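Local coordinates for putative ABC transporter, periplasmic binding protein, amino acid (Neisseria gonorrhoeae, PDB 2YJP), which probably serves as the periplasmic solute receptor of an ABC transporter, binding L-cysteine and handing it on for uptake, at residues D81-K86 with E272-P277; L189-N194 with F198-D203. The protein carries 1 engineered substitution. All blocks are in the same frame, centred on the assembly; numbering follows the deposited sequence.

Contact 1: residues D81-K86 with E272-P277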
loop_
_atom_site.group_PDB
_atom_site.type_symbol
_atom_site.label_atom_id
_atom_site.label_comp_id
_atom_site.label_asym_id
_atom_site.label_seq_id
_atom_site.Cartn_x
_atom_site.Cartn_y
_atom_site.Cartn_z
ATOM N N ASP A 81 2.025 7.188 -2.858
ATOM C CA ASP A 81 1.911 7.478 -1.422
ATOM C C ASP A 81 2.926 8.584 -0.986
ATOM O O ASP A 81 2.659 9.409 -0.089
ATOM C CB ASP A 81 2.284 6.224 -0.609
ATOM C CG ASP A 81 1.340 5.060 -0.791
ATOM O OD1 ASP A 81 0.118 5.210 -0.898
ATOM O OD2 ASP A 81 1.849 3.937 -0.784
ATOM N N VAL A 82 4.104 8.559 -1.586
ATOM C CA VAL A 82 5.184 9.500 -1.290
ATOM C C VAL A 82 4.804 10.905 -1.767
ATOM O O VAL A 82 5.115 11.935 -1.103
ATOM C CB VAL A 82 6.477 8.991 -1.976
ATOM C CG1 VAL A 82 7.455 10.086 -2.205
ATOM C CG2 VAL A 82 7.082 7.777 -1.157
ATOM N N GLU A 83 4.141 10.981 -2.912
ATOM C CA GLU A 83 3.731 12.280 -3.403
ATOM C C GLU A 83 2.758 12.915 -2.387
ATOM O O GLU A 83 2.871 14.103 -2.069
ATOM C CB GLU A 83 3.050 12.149 -4.763
ATOM C CG GLU A 83 3.984 11.811 -5.853
ATOM C CD GLU A 83 5.024 12.919 -6.081
ATOM O OE1 GLU A 83 4.714 14.104 -6.231
ATOM O OE2 GLU A 83 6.194 12.634 -6.129
ATOM N N ILE A 84 1.826 12.102 -1.874
ATOM C CA ILE A 84 0.849 12.548 -0.898
ATOM C C ILE A 84 1.616 12.981 0.353
ATOM O O ILE A 84 1.280 14.002 0.986
ATOM C CB ILE A 84 -0.147 11.418 -0.542
ATOM C CG1 ILE A 84 -1.035 11.138 -1.741
ATOM C CG2 ILE A 84 -0.968 11.760 0.767
ATOM C CD1 ILE A 84 -1.757 9.873 -1.674
ATOM N N ALA A 85 2.638 12.209 0.715
ATOM C CA ALA A 85 3.410 12.545 1.904
ATOM C C ALA A 85 4.117 13.926 1.747
ATOM O O ALA A 85 4.157 14.739 2.692
ATOM C CB ALA A 85 4.384 11.424 2.270
ATOM N N LYS A 86 4.616 14.196 0.539
ATOM C CA LYS A 86 5.369 15.432 0.279
ATOM C C LYS A 86 4.432 16.642 0.321
ATOM O O LYS A 86 4.779 17.708 0.861
ATOM C CB LYS A 86 6.131 15.323 -1.044
ATOM C CG LYS A 86 7.342 14.352 -0.940
ATOM C CD LYS A 86 8.289 14.408 -2.170
ATOM C CE LYS A 86 7.498 14.209 -3.462
ATOM N NZ LYS A 86 8.317 13.872 -4.668
ATOM N N GLU A 272 -1.691 11.153 -11.859
ATOM C CA GLU A 272 -1.150 11.417 -13.190
ATOM C C GLU A 272 0.362 11.251 -13.225
ATOM O O GLU A 272 0.876 10.746 -14.189
ATOM C CB GLU A 272 -1.527 12.822 -13.685
ATOM C CG GLU A 272 -2.908 12.838 -14.322
ATOM C CD GLU A 272 -3.476 14.232 -14.474
ATOM O OE1 GLU A 272 -2.706 15.213 -14.302
ATOM O OE2 GLU A 272 -4.699 14.344 -14.755
ATOM N N LYS A 273 1.046 11.642 -12.156
ATOM C CA LYS A 273 2.491 11.518 -12.111
ATOM C C LYS A 273 2.954 10.084 -11.924
ATOM O O LYS A 273 3.928 9.679 -12.524
ATOM C CB LYS A 273 3.073 12.407 -11.026
ATOM C CG LYS A 273 4.585 12.369 -10.947
ATOM C CD LYS A 273 5.082 13.230 -9.780
ATOM C CE LYS A 273 6.614 13.227 -9.684
ATOM N NZ LYS A 273 7.089 14.224 -8.687
ATOM N N THR A 274 2.269 9.301 -11.113
ATOM C CA THR A 274 2.870 8.037 -10.697
ATOM C C THR A 274 2.109 6.782 -11.144
ATOM O O THR A 274 2.714 5.691 -11.215
ATOM C CB THR A 274 3.005 7.971 -9.143
ATOM O OG1 THR A 274 1.700 7.898 -8.561
ATOM C CG2 THR A 274 3.830 9.175 -8.556
ATOM N N LEU A 275 0.803 6.923 -11.403
ATOM C CA LEU A 275 -0.054 5.768 -11.669
ATOM C C LEU A 275 -0.462 5.672 -13.138
ATOM O O LEU A 275 -0.409 4.588 -13.707
ATOM C CB LEU A 275 -1.331 5.734 -10.764
ATOM C CG LEU A 275 -1.072 5.683 -9.238
ATOM C CD1 LEU A 275 -2.342 5.611 -8.458
ATOM C CD2 LEU A 275 -0.180 4.502 -8.841
ATOM N N LEU A 276 -0.854 6.801 -13.723
ATOM C CA LEU A 276 -1.245 6.852 -15.098
ATOM C C LEU A 276 -0.172 6.303 -16.057
ATOM O O LEU A 276 -0.544 5.643 -17.024
ATOM C CB LEU A 276 -1.690 8.289 -15.522
ATOM C CG LEU A 276 -2.010 8.402 -17.021
ATOM C CD1 LEU A 276 -3.395 7.985 -17.351
ATOM C CD2 LEU A 276 -1.862 9.741 -17.623
ATOM N N PRO A 277 1.138 6.607 -15.812
ATOM C CA PRO A 277 2.141 6.044 -16.728
ATOM C C PRO A 277 2.145 4.506 -16.661
ATOM O O PRO A 277 2.475 3.839 -17.630
ATOM C CB PRO A 277 3.475 6.662 -16.240
ATOM C CG PRO A 277 3.066 7.939 -15.561
ATOM C CD PRO A 277 1.756 7.572 -14.859
#

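Contact 2: residues L189-N194 with F198-D203. With ZN (zinc ion), chain G; ZN (zinc ion), chain H; EDO (1,2-ethanediol), chain K.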
loop_
_atom_site.group_PDB
_atom_site.type_symbol
_atom_site.label_atom_id
_atom_site.label_comp_id
_atom_site.label_asym_id
_atom_site.label_seq_id
_atom_site.Cartn_x
_atom_site.Cartn_y
_atom_site.Cartn_z
ATOM N N LEU A 189 3.105 -19.550 1.971
ATOM C CA LEU A 189 4.500 -19.251 2.243
ATOM C C LEU A 189 4.661 -17.727 2.262
ATOM O O LEU A 189 4.390 -17.046 1.293
ATOM C CB LEU A 189 5.400 -19.863 1.178
ATOM C CG LEU A 189 6.908 -19.692 1.364
ATOM C CD1 LEU A 189 7.384 -20.427 2.526
ATOM C CD2 LEU A 189 7.653 -20.375 0.310
ATOM N N LYS A 190 5.120 -17.208 3.394
ATOM C CA LYS A 190 5.115 -15.766 3.649
ATOM C C LYS A 190 6.556 -15.194 3.697
ATOM O O LYS A 190 7.466 -15.820 4.206
ATOM C CB LYS A 190 4.364 -15.469 4.947
ATOM C CG LYS A 190 3.143 -16.315 5.157
ATOM C CD LYS A 190 2.265 -15.793 6.290
ATOM C CE LYS A 190 1.142 -16.802 6.591
ATOM N NZ LYS A 190 0.123 -16.344 7.593
ATOM N N PHE A 191 6.749 -14.003 3.131
ATOM C CA PHE A 191 8.044 -13.342 3.176
ATOM C C PHE A 191 7.800 -11.936 3.687
ATOM O O PHE A 191 6.759 -11.340 3.358
ATOM C CB PHE A 191 8.617 -13.281 1.760
ATOM C CG PHE A 191 9.028 -14.622 1.218
ATOM C CD1 PHE A 191 10.315 -15.140 1.473
ATOM C CD2 PHE A 191 8.129 -15.381 0.494
ATOM C CE1 PHE A 191 10.680 -16.408 0.995
ATOM C CE2 PHE A 191 8.479 -16.657 0.018
ATOM C CZ PHE A 191 9.734 -17.158 0.250
ATOM N N ASP A 192 8.712 -11.401 4.484
ATOM C CA ASP A 192 8.604 -10.015 5.053
ATOM C C ASP A 192 8.460 -8.900 3.995
ATOM O O ASP A 192 7.667 -7.998 4.158
ATOM C CB ASP A 192 9.820 -9.705 5.929
ATOM C CG ASP A 192 9.805 -10.465 7.280
ATOM O OD1 ASP A 192 8.874 -11.241 7.468
ATOM O OD2 ASP A 192 10.691 -10.271 8.188
ATOM N N GLN A 193 9.219 -8.996 2.898
ATOM C CA GLN A 193 9.374 -7.954 1.923
ATOM C C GLN A 193 8.741 -8.301 0.571
ATOM O O GLN A 193 8.740 -9.509 0.187
ATOM C CB GLN A 193 10.865 -7.762 1.687
ATOM C CG GLN A 193 11.619 -7.488 2.938
ATOM C CD GLN A 193 13.106 -7.131 2.641
ATOM O OE1 GLN A 193 13.386 -6.299 1.781
ATOM N NE2 GLN A 193 14.038 -7.768 3.351
ATOM N N ASN A 194 8.304 -7.285 -0.187
ATOM C CA ASN A 194 7.738 -7.566 -1.499
ATOM C C ASN A 194 8.739 -8.188 -2.456
ATOM O O ASN A 194 8.387 -9.098 -3.148
ATOM C CB ASN A 194 7.024 -6.344 -2.155
ATOM C CG ASN A 194 5.721 -5.971 -1.404
ATOM O OD1 ASN A 194 4.825 -6.810 -1.289
ATOM N ND2 ASN A 194 5.659 -4.740 -0.820
ATOM N N PHE A 198 8.038 -11.667 -4.578
ATOM C CA PHE A 198 7.972 -11.801 -6.003
ATOM C C PHE A 198 9.181 -12.616 -6.545
ATOM O O PHE A 198 9.008 -13.386 -7.472
ATOM C CB PHE A 198 7.868 -10.452 -6.666
ATOM C CG PHE A 198 6.554 -9.818 -6.508
ATOM C CD1 PHE A 198 5.496 -10.108 -7.400
ATOM C CD2 PHE A 198 6.322 -8.910 -5.465
ATOM C CE1 PHE A 198 4.264 -9.515 -7.263
ATOM C CE2 PHE A 198 5.059 -8.291 -5.340
ATOM C CZ PHE A 198 4.042 -8.570 -6.249
ATOM N N ASP A 199 10.373 -12.440 -5.961
ATOM C CA ASP A 199 11.500 -13.301 -6.283
ATOM C C ASP A 199 11.134 -14.766 -6.012
ATOM O O ASP A 199 11.502 -15.633 -6.774
ATOM C CB ASP A 199 12.808 -12.965 -5.517
ATOM C CG ASP A 199 13.514 -11.681 -6.020
ATOM O OD1 ASP A 199 13.261 -11.224 -7.178
ATOM O OD2 ASP A 199 14.358 -11.115 -5.250
ATOM N N ALA A 200 10.436 -15.066 -4.930
ATOM C CA ALA A 200 10.147 -16.471 -4.699
ATOM C C ALA A 200 9.206 -17.005 -5.774
ATOM O O ALA A 200 9.187 -18.208 -6.056
ATOM C CB ALA A 200 9.562 -16.682 -3.329
ATOM N N LEU A 201 8.440 -16.110 -6.392
ATOM C CA LEU A 201 7.477 -16.545 -7.398
ATOM C C LEU A 201 8.229 -16.825 -8.685
ATOM O O LEU A 201 8.070 -17.916 -9.305
ATOM C CB LEU A 201 6.330 -15.534 -7.561
ATOM C CG LEU A 201 5.370 -15.876 -8.717
ATOM C CD1 LEU A 201 4.450 -17.027 -8.342
ATOM C CD2 LEU A 201 4.613 -14.642 -9.155
ATOM N N LYS A 202 9.134 -15.894 -9.029
ATOM C CA LYS A 202 10.076 -16.113 -10.148
ATOM C C LYS A 202 10.859 -17.418 -9.993
ATOM O O LYS A 202 11.126 -18.098 -10.996
ATOM C CB LYS A 202 11.047 -14.916 -10.323
ATOM C CG LYS A 202 10.450 -13.693 -11.076
ATOM C CD LYS A 202 11.034 -12.368 -10.640
ATOM C CE LYS A 202 12.455 -12.233 -11.005
ATOM N NZ LYS A 202 13.000 -10.845 -10.825
ATOM N N ASP A 203 11.274 -17.749 -8.753
ATOM C CA ASP A 203 12.042 -18.967 -8.499
ATOM C C ASP A 203 11.167 -20.246 -8.417
ATOM O O ASP A 203 11.687 -21.329 -8.189
ATOM C CB ASP A 203 12.831 -18.821 -7.215
ATOM C CG ASP A 203 13.976 -17.773 -7.323
ATOM O OD1 ASP A 203 14.411 -17.387 -8.434
ATOM O OD2 ASP A 203 14.454 -17.306 -6.247
HETATM ZN ZN ZN G . 11.448 -8.424 8.247
HETATM ZN ZN ZN H . 16.151 -15.522 -6.782
HETATM C C1 EDO K . 11.629 -17.158 -14.559
HETATM O O1 EDO K . 10.448 -17.374 -13.728
HETATM C C2 EDO K . 11.207 -17.187 -16.031
HETATM O O2 EDO K . 9.840 -16.768 -16.251
#

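Contact 1: residues D81-K86 with E272-P277
Glu83 and Lys273 meet through differently shaped chains: the glutamate turns its CG beside its own backbone N and then bends at chi2, whereas the lysine, with CG opposite its N (chi1 -178°), runs fully extended to NZ. The two side chains cross at about a right angle, and a three-membered salt-bridge network joins helix 80-93 to the end of helix 266-274 on the surface of this family 3 solute-binding protein. Lys273 NZ forms a salt bridge with Glu83 OE2 at 3.1 Å and a weak hydrogen bond to Glu83 OE1 at 3.4 Å. Lys86, one helical turn beyond Glu83, completes the network from within the same helix, its NZ 2.9 Å from Glu83 OE2. Neither lysine approaches in the carboxylate plane: Lys86 is 39° out of it and Lys273 45°, on opposite faces, so OE2 is held between two ammonium groups. Those groups, Lys86 NZ and Lys273 NZ, are 4.2 Å apart, and the shared carboxylate probably offsets their like charge. Nearer the backbones the contact turns apolar. Thr274 slides past Glu83 in the opposite direction and presents its methyl CG2, while its OG1 is hydrogen-bonded to Ala270 O in the preceding turn of its own helix. Glu83 also touches Ala270, and Thr274 packs on Phe80, which extends the seam between the helices. The methyl of Thr274, CG2, rests 3.8 Å from CG of Glu83.

Contact 2: residues L189-N194 with F198-D203
Asn194, Phe198 and Ala200 contribute most of the surface buried here, in the first half of a beta-alpha-beta crossover, in which helix 194-202 links strands 187-191 and 208-212, both parallel to strand 166-170. Asn194 opens the helix, directly after Gln193 at the N-cap position, and its O accepts the first-turn bond from Phe198 N at 3.0 Å, with an N-H...O angle of 168°. The same carbonyl oxygen sits at the edge of the Phe198 ring, near its plane, 3.1 Å from CD2. Phe198 carries its CG beside the backbone N (chi1 -73°), which brings that edge back over the first turn; beyond the segments the ring meets Trp219 of helix 213-222. In the amide of Asn194, OD1 is held by NE2 of His211, a residue of the cysteine pocket, and ND2 by OD1 of Asp64. Two residues after Phe198, Ala200 offers its methyl to Phe191 at the end of the strand, packing the helix against the sheet. At the margins, Asp192 OD2 binds a zinc ion together with Glu105, and Asp203 OD2 lies 2.5 Å from another zinc ion. Against Phe191 the alanine methyl comes in obliquely, its CB 3.5 Å from CE2 and 3.6 Å from CZ.

From the N terminus the chain first passes through 81-86, on helix 80-93, then adds strands 99-103 and 120-121 of the parallel sheet and passes into the mixed sheet. There contact 2 closes a very short loop, with three helical residues between 189-194 and 198-203. Contact 1 closes only when 272-277 returns near the C terminus, with 185 residues between it and 81-86, and encloses contact 2 entirely. Contact 1 ties helix 80-93, which follows the first strands, to helix 266-274 near the C terminus; contact 2 joins strand 187-191 of the mixed sheet to helix 194-202. Their centres lie 25 Å apart and the two contacts do not touch.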